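PDB 1VM7: ribokinase from Thermotoga maritima, which probably phosphorylates D-ribose at O-5 with ATP and a divalent cation, most likely magnesium, giving D-ribose 5-phosphate. Local coordinates for residues I27-D32 with I44-F49; T73-D78 with T94-V99; L144-E149 with E157-F162; F168-A173 with L187-K192; N261-V266 with V278-A283. All blocks are in the same frame, centred on the assembly; numbering follows the deposited sequence.

Interaction 1: residues I27-D32 with I44-F49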
# COMPACT_ATOMS: atom_id res chain seq x y z
N ILE A 27 5.56 1.43 -2.78
CA ILE A 27 4.38 2.28 -2.67
C ILE A 27 4.66 3.35 -1.63
O ILE A 27 4.72 3.05 -0.43
CB ILE A 27 3.09 1.45 -2.34
CG1 ILE A 27 2.83 0.43 -3.45
CG2 ILE A 27 1.87 2.35 -2.18
CD1 ILE A 27 2.06 -0.76 -2.97
N VAL A 28 4.87 4.59 -2.09
CA VAL A 28 5.32 5.63 -1.20
C VAL A 28 4.11 6.46 -0.84
O VAL A 28 3.47 7.07 -1.70
CB VAL A 28 6.42 6.52 -1.83
CG1 VAL A 28 6.85 7.62 -0.85
CG2 VAL A 28 7.61 5.65 -2.23
N LEU A 29 3.78 6.45 0.45
CA LEU A 29 2.67 7.24 0.94
C LEU A 29 3.24 8.43 1.72
O LEU A 29 3.81 8.28 2.78
CB LEU A 29 1.76 6.39 1.81
CG LEU A 29 1.27 5.14 1.09
CD1 LEU A 29 0.90 4.08 2.07
CD2 LEU A 29 0.14 5.51 0.14
N LYS A 30 3.08 9.61 1.14
CA LYS A 30 3.52 10.86 1.72
C LYS A 30 2.45 11.35 2.70
O LYS A 30 1.29 11.54 2.31
CB LYS A 30 3.65 11.84 0.56
CG LYS A 30 4.50 13.02 0.78
CD LYS A 30 5.11 13.46 -0.54
CE LYS A 30 6.41 12.68 -0.86
NZ LYS A 30 6.22 11.27 -1.26
N VAL A 31 2.85 11.54 3.96
CA VAL A 31 1.95 12.00 5.02
C VAL A 31 2.55 13.16 5.78
O VAL A 31 3.75 13.41 5.73
CB VAL A 31 1.59 10.87 6.04
CG1 VAL A 31 0.76 9.81 5.39
CG2 VAL A 31 2.84 10.25 6.67
N ASP A 32 1.71 13.88 6.50
CA ASP A 32 2.18 14.99 7.33
C ASP A 32 3.06 14.48 8.48
O ASP A 32 4.18 14.93 8.71
CB ASP A 32 1.00 15.76 7.89
CG ASP A 32 1.41 16.83 8.85
OD1 ASP A 32 1.91 17.89 8.39
OD2 ASP A 32 1.25 16.61 10.07
N ILE A 44 -1.03 12.53 1.59
CA ILE A 44 -0.85 13.70 0.75
C ILE A 44 -0.64 13.27 -0.71
O ILE A 44 -1.14 13.90 -1.65
CB ILE A 44 0.37 14.49 1.23
CG1 ILE A 44 0.10 15.04 2.64
CG2 ILE A 44 0.69 15.63 0.25
CD1 ILE A 44 1.28 15.78 3.26
N GLU A 45 0.14 12.22 -0.90
CA GLU A 45 0.37 11.67 -2.22
C GLU A 45 0.61 10.19 -2.09
O GLU A 45 1.08 9.74 -1.04
CB GLU A 45 1.59 12.29 -2.89
CG GLU A 45 1.42 13.71 -3.29
CD GLU A 45 2.55 14.19 -4.15
OE1 GLU A 45 3.51 13.41 -4.40
OE2 GLU A 45 2.45 15.35 -4.62
N MET A 46 0.30 9.48 -3.17
CA MET A 46 0.72 8.11 -3.37
C MET A 46 1.43 8.01 -4.70
O MET A 46 0.90 8.43 -5.73
CB MET A 46 -0.44 7.14 -3.38
CG MET A 46 0.01 5.69 -3.44
SD MET A 46 -1.37 4.55 -3.58
CE MET A 46 -1.76 4.71 -5.29
N ASN A 47 2.65 7.49 -4.65
CA ASN A 47 3.48 7.27 -5.81
C ASN A 47 4.09 5.89 -5.78
O ASN A 47 4.59 5.46 -4.77
CB ASN A 47 4.58 8.34 -5.83
CG ASN A 47 4.02 9.73 -5.94
OD1 ASN A 47 3.71 10.19 -7.03
ND2 ASN A 47 3.89 10.42 -4.83
N VAL A 48 4.07 5.21 -6.90
CA VAL A 48 4.49 3.84 -7.02
C VAL A 48 5.69 3.77 -7.97
O VAL A 48 5.72 4.43 -9.00
CB VAL A 48 3.31 3.03 -7.54
CG1 VAL A 48 3.61 1.58 -7.57
CG2 VAL A 48 2.06 3.27 -6.63
N PHE A 49 6.70 3.01 -7.56
CA PHE A 49 7.94 2.92 -8.27
C PHE A 49 8.33 1.44 -8.31
O PHE A 49 8.10 0.71 -7.33
CB PHE A 49 9.03 3.68 -7.52
CG PHE A 49 8.66 5.10 -7.22
CD1 PHE A 49 8.88 6.10 -8.15
CD2 PHE A 49 8.06 5.41 -6.01
CE1 PHE A 49 8.56 7.41 -7.86
CE2 PHE A 49 7.75 6.71 -5.72
CZ PHE A 49 7.98 7.71 -6.64
O HOH W 1 4.34 9.59 -2.42

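Interaction 2: residues T73-D78 with T94-V99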
# COMPACT_ATOMS: atom_id res chain seq x y z
N THR A 73 13.05 -14.14 -11.77
CA THR A 73 12.36 -13.42 -10.70
C THR A 73 10.91 -13.91 -10.66
O THR A 73 10.38 -14.34 -11.67
CB THR A 73 12.40 -11.87 -10.85
OG1 THR A 73 11.79 -11.25 -9.70
CG2 THR A 73 11.63 -11.40 -12.07
N CYS A 74 10.31 -13.88 -9.48
CA CYS A 74 8.93 -14.24 -9.34
C CYS A 74 8.07 -13.01 -9.15
O CYS A 74 8.32 -12.21 -8.25
CB CYS A 74 8.73 -15.19 -8.17
SG CYS A 74 9.01 -16.90 -8.64
N ILE A 75 7.05 -12.88 -9.99
CA ILE A 75 6.09 -11.81 -9.86
C ILE A 75 4.72 -12.42 -9.89
O ILE A 75 4.59 -13.60 -10.10
CB ILE A 75 6.27 -10.74 -10.95
CG1 ILE A 75 6.08 -11.35 -12.36
CG2 ILE A 75 7.65 -10.09 -10.81
CD1 ILE A 75 6.45 -10.46 -13.44
N GLY A 76 3.69 -11.62 -9.66
CA GLY A 76 2.33 -12.12 -9.53
C GLY A 76 1.62 -12.14 -10.87
O GLY A 76 2.23 -12.14 -11.94
N ASN A 77 0.30 -12.15 -10.80
CA ASN A 77 -0.54 -12.04 -12.01
C ASN A 77 -1.40 -10.78 -11.97
O ASN A 77 -2.44 -10.71 -12.61
CB ASN A 77 -1.41 -13.28 -12.20
CG ASN A 77 -0.65 -14.40 -12.86
OD1 ASN A 77 -0.17 -14.23 -13.99
ND2 ASN A 77 -0.54 -15.55 -12.17
N ASP A 78 -0.91 -9.77 -11.26
CA ASP A 78 -1.70 -8.60 -10.99
C ASP A 78 -1.25 -7.42 -11.87
O ASP A 78 -0.32 -7.51 -12.68
CB ASP A 78 -1.64 -8.26 -9.49
CG ASP A 78 -0.23 -8.33 -8.91
OD1 ASP A 78 0.77 -8.11 -9.65
OD2 ASP A 78 -0.16 -8.57 -7.70
N THR A 94 14.31 -10.73 -19.72
CA THR A 94 13.55 -11.96 -19.85
C THR A 94 13.83 -12.87 -18.66
O THR A 94 14.87 -12.74 -18.01
CB THR A 94 13.93 -12.71 -21.13
OG1 THR A 94 15.34 -13.01 -21.15
CG2 THR A 94 13.57 -11.85 -22.34
N GLY A 95 12.92 -13.81 -18.39
CA GLY A 95 13.14 -14.86 -17.38
C GLY A 95 12.23 -14.79 -16.17
O GLY A 95 12.28 -15.66 -15.30
N TYR A 96 11.37 -13.78 -16.11
CA TYR A 96 10.42 -13.66 -15.01
C TYR A 96 9.44 -14.83 -15.03
O TYR A 96 9.10 -15.33 -16.09
CB TYR A 96 9.64 -12.36 -15.08
CG TYR A 96 8.93 -12.13 -16.39
CD1 TYR A 96 7.67 -12.67 -16.66
CD2 TYR A 96 9.53 -11.33 -17.37
CE1 TYR A 96 7.04 -12.42 -17.89
CE2 TYR A 96 8.93 -11.09 -18.56
CZ TYR A 96 7.71 -11.63 -18.83
OH TYR A 96 7.20 -11.32 -20.05
N ILE A 97 8.96 -15.19 -13.84
CA ILE A 97 8.02 -16.26 -13.62
C ILE A 97 6.81 -15.69 -12.90
O ILE A 97 6.98 -15.04 -11.87
CB ILE A 97 8.64 -17.33 -12.69
CG1 ILE A 97 9.81 -18.03 -13.38
CG2 ILE A 97 7.58 -18.37 -12.23
CD1 ILE A 97 10.66 -18.82 -12.38
N ARG A 98 5.61 -15.95 -13.41
CA ARG A 98 4.39 -15.45 -12.79
C ARG A 98 3.81 -16.48 -11.88
O ARG A 98 3.80 -17.64 -12.23
CB ARG A 98 3.37 -15.09 -13.86
CG ARG A 98 3.95 -14.15 -14.89
CD ARG A 98 2.89 -13.59 -15.78
NE ARG A 98 2.33 -12.38 -15.20
CZ ARG A 98 1.52 -11.56 -15.84
NH1 ARG A 98 1.13 -11.82 -17.10
NH2 ARG A 98 1.07 -10.49 -15.22
N VAL A 99 3.38 -16.07 -10.68
CA VAL A 99 2.79 -16.98 -9.70
C VAL A 99 1.51 -16.34 -9.22
O VAL A 99 1.25 -15.17 -9.54
CB VAL A 99 3.75 -17.29 -8.52
CG1 VAL A 99 4.97 -18.04 -9.03
CG2 VAL A 99 4.21 -16.00 -7.77
O HOH W 2 0.45 -17.79 -12.84

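Interaction 3: residues L144-E149 with E157-F162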
# COMPACT_ATOMS: atom_id res chain seq x y z
N LEU A 144 26.66 -14.30 -12.74
CA LEU A 144 25.45 -14.45 -11.94
C LEU A 144 25.39 -13.44 -10.83
O LEU A 144 26.29 -13.37 -9.97
CB LEU A 144 25.38 -15.85 -11.31
CG LEU A 144 24.23 -16.14 -10.33
CD1 LEU A 144 22.92 -15.96 -11.00
CD2 LEU A 144 24.34 -17.57 -9.78
N LEU A 145 24.31 -12.65 -10.84
CA LEU A 145 24.06 -11.70 -9.75
C LEU A 145 22.97 -12.18 -8.80
O LEU A 145 21.87 -12.56 -9.22
CB LEU A 145 23.70 -10.32 -10.25
CG LEU A 145 24.90 -9.46 -10.61
CD1 LEU A 145 25.60 -10.10 -11.75
CD2 LEU A 145 24.41 -8.10 -11.01
N LEU A 146 23.30 -12.15 -7.52
CA LEU A 146 22.44 -12.60 -6.46
C LEU A 146 22.36 -11.52 -5.41
O LEU A 146 23.28 -10.71 -5.28
CB LEU A 146 23.01 -13.89 -5.85
CG LEU A 146 23.13 -15.11 -6.76
CD1 LEU A 146 23.94 -16.26 -6.12
CD2 LEU A 146 21.74 -15.60 -7.12
N GLN A 147 21.25 -11.49 -4.68
CA GLN A 147 21.10 -10.67 -3.48
C GLN A 147 20.46 -11.53 -2.40
O GLN A 147 20.51 -12.77 -2.46
CB GLN A 147 20.31 -9.40 -3.73
CG GLN A 147 20.47 -8.79 -5.12
CD GLN A 147 19.82 -9.58 -6.25
OE1 GLN A 147 18.74 -10.16 -6.09
NE2 GLN A 147 20.47 -9.56 -7.42
N ASN A 148 19.88 -10.91 -1.38
CA ASN A 148 19.27 -11.72 -0.33
C ASN A 148 17.81 -11.39 -0.11
O ASN A 148 17.38 -11.36 1.02
CB ASN A 148 20.06 -11.58 0.98
CG ASN A 148 19.64 -12.58 2.05
OD1 ASN A 148 19.39 -13.75 1.76
ND2 ASN A 148 19.60 -12.13 3.28
N GLU A 149 17.05 -11.18 -1.20
CA GLU A 149 15.63 -10.84 -1.12
C GLU A 149 14.68 -11.93 -1.71
O GLU A 149 13.56 -11.65 -2.13
CB GLU A 149 15.42 -9.52 -1.82
CG GLU A 149 15.87 -8.31 -0.99
CD GLU A 149 15.48 -6.99 -1.66
OE1 GLU A 149 15.33 -6.99 -2.89
OE2 GLU A 149 15.32 -5.97 -0.96
N GLU A 157 21.55 -22.26 -3.63
CA GLU A 157 21.62 -23.33 -4.61
C GLU A 157 22.18 -22.80 -5.92
O GLU A 157 22.97 -23.49 -6.55
CB GLU A 157 20.25 -23.98 -4.80
CG GLU A 157 20.27 -25.29 -5.59
CD GLU A 157 20.99 -26.41 -4.87
OE1 GLU A 157 21.66 -26.18 -3.82
OE2 GLU A 157 20.89 -27.56 -5.36
N CYS A 158 21.78 -21.60 -6.33
CA CYS A 158 22.34 -20.94 -7.52
C CYS A 158 23.84 -20.72 -7.44
O CYS A 158 24.56 -21.02 -8.37
CB CYS A 158 21.66 -19.59 -7.75
SG CYS A 158 20.06 -19.78 -8.46
N ALA A 159 24.29 -20.16 -6.32
CA ALA A 159 25.72 -19.92 -6.10
C ALA A 159 26.50 -21.23 -6.08
O ALA A 159 27.63 -21.30 -6.61
CB ALA A 159 25.93 -19.14 -4.79
N LYS A 160 25.90 -22.27 -5.51
CA LYS A 160 26.49 -23.61 -5.52
C LYS A 160 26.62 -24.18 -6.92
O LYS A 160 27.68 -24.71 -7.29
CB LYS A 160 25.65 -24.60 -4.69
CG LYS A 160 25.69 -24.40 -3.20
CD LYS A 160 25.02 -25.57 -2.46
CE LYS A 160 25.98 -26.70 -2.28
NZ LYS A 160 25.29 -27.91 -1.75
N ARG A 161 25.55 -24.11 -7.70
CA ARG A 161 25.53 -24.80 -8.98
C ARG A 161 26.13 -24.00 -10.14
O ARG A 161 26.52 -24.60 -11.16
CB ARG A 161 24.11 -25.21 -9.35
CG ARG A 161 23.50 -26.19 -8.40
CD ARG A 161 22.51 -27.03 -9.18
NE ARG A 161 21.43 -27.52 -8.34
CZ ARG A 161 20.46 -28.31 -8.77
NH1 ARG A 161 20.43 -28.71 -10.05
NH2 ARG A 161 19.52 -28.70 -7.91
N PHE A 162 26.18 -22.68 -10.02
CA PHE A 162 26.62 -21.85 -11.13
C PHE A 162 28.05 -22.12 -11.53
O PHE A 162 28.99 -21.93 -10.77
CB PHE A 162 26.45 -20.36 -10.85
CG PHE A 162 26.40 -19.51 -12.11
CD1 PHE A 162 25.41 -19.73 -13.07
CD2 PHE A 162 27.32 -18.51 -12.33
CE1 PHE A 162 25.36 -18.97 -14.21
CE2 PHE A 162 27.27 -17.74 -13.46
CZ PHE A 162 26.28 -17.97 -14.40

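Interaction 4: residues F168-A173 with L187-K192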
# COMPACT_ATOMS: atom_id res chain seq x y z
N PHE A 168 27.50 -12.01 -5.15
CA PHE A 168 26.46 -12.04 -4.11
C PHE A 168 26.47 -10.73 -3.30
O PHE A 168 27.45 -10.36 -2.68
CB PHE A 168 26.66 -13.25 -3.19
CG PHE A 168 25.75 -13.27 -2.00
CD1 PHE A 168 24.39 -13.21 -2.16
CD2 PHE A 168 26.27 -13.36 -0.71
CE1 PHE A 168 23.56 -13.24 -1.06
CE2 PHE A 168 25.45 -13.40 0.38
CZ PHE A 168 24.10 -13.33 0.22
N ASP A 169 25.35 -10.01 -3.39
CA ASP A 169 25.13 -8.79 -2.66
C ASP A 169 24.37 -9.18 -1.38
O ASP A 169 23.20 -9.58 -1.42
CB ASP A 169 24.32 -7.85 -3.54
CG ASP A 169 24.30 -6.42 -3.05
OD1 ASP A 169 25.21 -6.05 -2.26
OD2 ASP A 169 23.37 -5.67 -3.52
N PRO A 170 25.06 -9.11 -0.24
CA PRO A 170 24.46 -9.66 0.97
C PRO A 170 23.45 -8.66 1.58
O PRO A 170 23.62 -8.18 2.69
CB PRO A 170 25.68 -9.90 1.87
CG PRO A 170 26.63 -8.75 1.47
CD PRO A 170 26.40 -8.54 0.01
N ALA A 171 22.38 -8.38 0.83
CA ALA A 171 21.46 -7.31 1.17
C ALA A 171 20.01 -7.83 1.18
O ALA A 171 19.53 -8.33 0.17
CB ALA A 171 21.63 -6.20 0.17
N PRO A 172 19.33 -7.80 2.34
CA PRO A 172 19.86 -7.52 3.67
C PRO A 172 20.81 -8.60 4.13
O PRO A 172 20.78 -9.71 3.62
CB PRO A 172 18.62 -7.57 4.58
CG PRO A 172 17.62 -8.40 3.81
CD PRO A 172 17.88 -8.06 2.38
N ALA A 173 21.58 -8.29 5.16
CA ALA A 173 22.60 -9.18 5.65
C ALA A 173 22.03 -10.29 6.50
O ALA A 173 22.71 -11.27 6.79
CB ALA A 173 23.61 -8.42 6.44
N LEU A 187 31.84 -10.93 -3.22
CA LEU A 187 30.92 -10.56 -2.16
C LEU A 187 30.94 -9.04 -2.07
O LEU A 187 32.01 -8.44 -1.97
CB LEU A 187 31.37 -11.17 -0.82
CG LEU A 187 30.45 -10.96 0.38
CD1 LEU A 187 29.22 -11.81 0.24
CD2 LEU A 187 31.15 -11.26 1.69
N THR A 188 29.78 -8.41 -2.09
CA THR A 188 29.72 -6.95 -2.26
C THR A 188 28.92 -6.28 -1.15
O THR A 188 27.89 -5.69 -1.40
CB THR A 188 29.09 -6.57 -3.64
OG1 THR A 188 27.71 -6.94 -3.67
CG2 THR A 188 29.83 -7.27 -4.79
N PRO A 189 29.38 -6.38 0.10
CA PRO A 189 28.62 -5.76 1.18
C PRO A 189 28.85 -4.26 1.21
O PRO A 189 29.91 -3.82 0.81
CB PRO A 189 29.24 -6.40 2.43
CG PRO A 189 30.66 -6.59 2.03
CD PRO A 189 30.62 -7.00 0.60
N ASN A 190 27.87 -3.50 1.66
CA ASN A 190 28.11 -2.12 2.05
C ASN A 190 28.64 -2.12 3.48
O ASN A 190 28.87 -3.19 4.06
CB ASN A 190 26.84 -1.26 1.92
CG ASN A 190 25.73 -1.63 2.91
OD1 ASN A 190 25.99 -2.13 4.01
ND2 ASN A 190 24.48 -1.38 2.51
N GLU A 191 28.85 -0.94 4.06
CA GLU A 191 29.57 -0.85 5.32
C GLU A 191 28.77 -1.41 6.50
O GLU A 191 29.32 -2.12 7.36
CB GLU A 191 29.99 0.59 5.59
CG GLU A 191 30.85 0.71 6.82
CD GLU A 191 31.75 1.91 6.79
OE1 GLU A 191 31.51 2.83 5.98
OE2 GLU A 191 32.72 1.91 7.58
N LYS A 192 27.47 -1.14 6.52
CA LYS A 192 26.60 -1.70 7.55
C LYS A 192 26.50 -3.22 7.40
O LYS A 192 26.49 -3.94 8.39
CB LYS A 192 25.19 -1.10 7.51
CG LYS A 192 25.16 0.37 8.00
CD LYS A 192 23.93 0.71 8.85
CE LYS A 192 24.07 2.10 9.49
NZ LYS A 192 23.47 2.15 10.87

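Interaction 5: residues N261-V266 with V278-A283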
# COMPACT_ATOMS: atom_id res chain seq x y z
N ASN A 261 26.54 -2.82 -8.63
CA ASN A 261 26.68 -4.25 -8.90
C ASN A 261 26.41 -4.58 -10.38
O ASN A 261 27.18 -5.34 -10.97
CB ASN A 261 25.79 -5.10 -7.97
CG ASN A 261 26.44 -5.36 -6.61
OD1 ASN A 261 27.04 -4.48 -6.03
ND2 ASN A 261 26.31 -6.58 -6.10
N GLY A 262 25.36 -3.98 -10.95
CA GLY A 262 24.98 -4.24 -12.34
C GLY A 262 26.00 -3.73 -13.33
O GLY A 262 26.37 -4.43 -14.27
N ALA A 263 26.46 -2.50 -13.10
CA ALA A 263 27.50 -1.89 -13.92
C ALA A 263 28.84 -2.62 -13.76
O ALA A 263 29.52 -2.88 -14.75
CB ALA A 263 27.64 -0.45 -13.55
N PHE A 264 29.20 -2.96 -12.53
CA PHE A 264 30.37 -3.81 -12.30
C PHE A 264 30.33 -5.08 -13.17
O PHE A 264 31.30 -5.42 -13.82
CB PHE A 264 30.45 -4.19 -10.82
CG PHE A 264 31.62 -5.04 -10.49
CD1 PHE A 264 32.88 -4.49 -10.42
CD2 PHE A 264 31.47 -6.40 -10.27
CE1 PHE A 264 33.97 -5.27 -10.13
CE2 PHE A 264 32.57 -7.18 -9.94
CZ PHE A 264 33.80 -6.62 -9.90
N ALA A 265 29.17 -5.74 -13.17
CA ALA A 265 28.98 -6.99 -13.89
C ALA A 265 29.05 -6.79 -15.42
O ALA A 265 29.62 -7.63 -16.11
CB ALA A 265 27.67 -7.60 -13.47
N VAL A 266 28.45 -5.71 -15.91
CA VAL A 266 28.55 -5.30 -17.33
C VAL A 266 29.98 -5.17 -17.78
O VAL A 266 30.34 -5.63 -18.85
CB VAL A 266 27.80 -3.94 -17.59
CG1 VAL A 266 28.18 -3.32 -18.96
CG2 VAL A 266 26.29 -4.13 -17.53
N VAL A 278 35.43 -2.11 -11.29
CA VAL A 278 35.11 -1.28 -10.10
C VAL A 278 35.02 0.18 -10.50
O VAL A 278 34.11 0.89 -10.09
CB VAL A 278 36.14 -1.37 -8.92
CG1 VAL A 278 35.91 -0.22 -7.91
CG2 VAL A 278 36.04 -2.68 -8.18
N ILE A 279 35.98 0.65 -11.28
CA ILE A 279 35.95 2.05 -11.70
C ILE A 279 34.65 2.33 -12.45
O ILE A 279 33.96 3.32 -12.20
CB ILE A 279 37.11 2.41 -12.63
CG1 ILE A 279 38.46 2.16 -11.96
CG2 ILE A 279 36.95 3.87 -13.08
CD1 ILE A 279 39.00 3.33 -11.18
N PHE A 280 34.33 1.43 -13.38
CA PHE A 280 33.18 1.59 -14.24
C PHE A 280 31.89 1.64 -13.43
O PHE A 280 31.08 2.52 -13.64
CB PHE A 280 33.13 0.48 -15.27
CG PHE A 280 31.98 0.61 -16.24
CD1 PHE A 280 32.07 1.45 -17.34
CD2 PHE A 280 30.81 -0.10 -16.04
CE1 PHE A 280 31.02 1.59 -18.24
CE2 PHE A 280 29.75 0.03 -16.94
CZ PHE A 280 29.86 0.88 -18.04
N GLY A 281 31.75 0.70 -12.50
CA GLY A 281 30.61 0.66 -11.61
C GLY A 281 30.53 1.85 -10.68
O GLY A 281 29.45 2.33 -10.35
N THR A 282 31.68 2.29 -10.21
CA THR A 282 31.79 3.49 -9.39
C THR A 282 31.22 4.70 -10.15
O THR A 282 30.51 5.52 -9.59
CB THR A 282 33.26 3.72 -8.98
OG1 THR A 282 33.57 2.85 -7.88
CG2 THR A 282 33.49 5.14 -8.55
N ALA A 283 31.55 4.80 -11.43
CA ALA A 283 31.09 5.91 -12.24
C ALA A 283 29.58 5.90 -12.40
O ALA A 283 28.92 6.93 -12.30
CB ALA A 283 31.75 5.85 -13.61

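Interaction 1: residues I27-D32 with I44-F49
Val28 O takes two hydrogens: Asn47 N donates to it from the facing strand at 3.1 Å, and an ordered water supplies the other. That water also accepts from Lys30 NZ and Asn47 ND2, so it links side chains of both strands to one carbonyl. The Asn47 amide is steadied further by its own strand, since ND2 reaches Glu45 OE1 on the anti side of the carboxylate at 3.0 Å. Lys30 NZ stops 4.7 Å from Glu45 OE1, so the opposite charges lie near each other without contact. In return, Val28 N bonds to Asn47 O at 2.8 Å. The pairing is antiparallel, within the small four-stranded sheet that, as in other ribokinases, probably serves as lid and dimer surface; Val48 here touches Ile25, a predicted sugar-binding residue. A classic beta bulge lies at the other end, where Ile44 and Glu45 both face Lys30: Ile44 N reaches Lys30 O at 2.6 Å, and Glu45 N adds a weak bond. On the face away from Lys30 and Asn47, Met46, its chain swung clear of the backbone N (chi1 -174°), runs alongside Leu29 and Ile27, with Met46 CG 3.6 Å from Leu29 CD2. Phe107 and Phe121 of the second subunit pack on this face. Away from the bulge, Phe49 turns a ring edge to Val28, Phe49 CE2 lying 3.7 Å from Val28 CG2.

Interaction 2: residues T73-D78 with T94-V99
Cys74 SG rests against the side of Ile97, 4.1 Å from Ile97 CB, and also meets Val99 CG1, making a small apolar patch on one face of the sheet. On the other face Thr73 CG2 comes within 3.7 Å of Tyr96 CB, and Ile75 reaches the same carbon with CD1, its CG1 placed between the backbone N and the carbonyl carbon (chi1 60°). Between these two layers the backbones pair in parallel. Ile97 N donates to Thr73 O at 2.7 Å, Ile75 N to Ile97 O, and Val99 N to Ile75 O. This is the beta-alpha-beta crossover in which helix 79-90 connects strand 69-75 to strand 93-98, the outermost strand at this end of the chain's central sheet.

Further out the contact turns polar. The Arg98 chain bends at chi3 (88°) and sends NE to Gly76 O at 3.3 Å, in the carbonyl plane though 19° out of the guanidinium plane. Asn77 OD1 sits over one face of that guanidinium near its rim, close to NE but badly angled for a bond. NH2 goes on to Ser81 and forms a salt bridge with Asp82. A methionine in place of Arg98 would probably leave Gly76 O without the guanidinium N-H and Asp82 without this countercharge. Arg98 thus ties the end of its strand both to the turn after strand 69-75 and to the start of the connecting helix, whose N-cap is Asp78.

Interaction 3: residues L144-E149 with E157-F162
Leu144 presses its CB onto the ring of Phe162, and this is the tight end of a strand-against-helix contact inside the beta-alpha-beta unit of strand 143-146, helix 152-161 and strand 165-168. Leu144 CB stands 3.6 Å from the centroid of the Phe162 ring, 22° off the normal, a CH-pi contact over one face. The leucine's first torsion (chi1 175°) swings the branch, and with it Leu144 CD2, toward the root of the aromatic side chain, 3.7 Å from Phe162 CB. An alanine at Phe162 would remove the ring and is likely to open a gap above Leu144 CB. Two residues on, Leu146 spreads its two methyls over the helix, CD1 at 3.7 Å from Ala159 CB and CD2 more loosely at 4.0 Å from Cys158 CB. Every residue in this part is buried, and the side chains that meet are all apolar. Beyond Leu146 the chain draws away from helix 152-161 and runs to Glu149, a predicted substrate-binding residue whose OE1 is hydrogen-bonded to Ser22 OG and the backbone N of Lys53.

On the more exposed side of the helix, Glu157 and Arg161, one turn apart, do not touch the strand and instead pair with each other, while Arg161 also makes a cation-pi contact with Trp135. The guanidinium comes side-on, and both Arg161 NE, at 3.0 Å, and NH2, at 3.1 Å, converge on Glu157 OE2.

Interaction 4: residues F168-A173 with L187-K192
Asp169 OD1 accepts the hydroxyl of Thr188, OG1 standing 3.0 Å away and approaching from above the carboxylate plane. The two side chains meet at about a right angle, with Asp169 CG anti to its backbone N (chi1 -166°) and Thr188 OG1 set between its own N and carbonyl carbon (chi1 67°). Asp169 OD1 also lies only 2.8 Å from Thr188 O, an acceptor facing an acceptor, and the salt bridge from OD1 to Lys226 probably eases that approach. Beside it, Pro170 CG packs on Pro189 CB at 3.6 Å. Leu187 CD1 comes to 3.5 Å from Phe168 CD2, the two side chains running in the same direction.

The backbone underneath sets these partners in place. Thr188 N bonds to Phe168 O at 3.1 Å in a parallel bridge, the last pairing of strands 165-168 and 186-187 before both chains leave the C-terminal edge of the central sheet, where the active site lies in this alpha/beta fold. Pro170 turns the first chain as the centre of an inverse gamma turn, Ala171 N reaching back to Asp169 O at 2.7 Å; Pro170 CA lies over one face of the Phe168 ring. In the next shell Asn261 donates from ND2 to Thr188 OG1 and accepts Lys226 at OD1. Asn190, a predicted ATP-binding residue, is the N-cap of helix 191-202, its OD1 taking a bond from Glu193 N.

Interaction 5: residues N261-V266 with V278-A283
Phe280 points the edge of its ring at the backbone of the neighbouring helix: CD2 lies 3.3 Å from Ala263 O, which sits near the ring plane. Phe280 CE2 also meets Ala263 CB, and lies 4.2 Å from Val266 CG1. Phe264 does the reverse, setting its ring edge against the start of the other segment, with CD1 at 3.6 Å from Val278 N and CE1 at 3.8 Å from Val278 CG2. In both aromatics the first torsion (chi1 near 180°) turns the ring away from the backbone N, and the two edges flank the glycine at the crossing. There the CA atoms of Phe264 and Gly281 are 4.5 Å apart, and Ala263 CB faces Gly281 CA at 3.7 Å. A side chain on Gly281 would point at the other helix, its first carbon coming tight against Phe264 N, so the missing CB is what allows the axes to pass within 7.6 Å at 142°. The crossing joins helix 256-269, whose start carries the predicted catalytic base Asp258, to helix 274-288. Phe264 also meets Tyr186 edge-to-face, and Phe280 continues onto Val304 of helix 301-309. Within its own helix, Val278 O accepts Thr282 N and Thr282 OG1 from opposite faces of its carbonyl plane. The chemistry across the interface is almost wholly van der Waals, with ring C-H edges turned to the backbone, so the fit rests on shape.

Following the chain from the N terminus, the five contacts come strictly in series; each closes a short loop before the next opens, and none nest or cross. Interaction 1 closes a hairpin in the small sheet. Interaction 2 closes a crossover at one margin of the large sheet, about 25 Å away between centres. Interaction 3 closes the strand-helix half of a second crossover in that sheet, and interaction 4 joins the next strand ends. Interaction 5 closes the turn between two helices. The last three form a connected block: Leu146 O bonds Asp169 N, Leu145 packs on Ala265, and interactions 4 and 5 also touch each other.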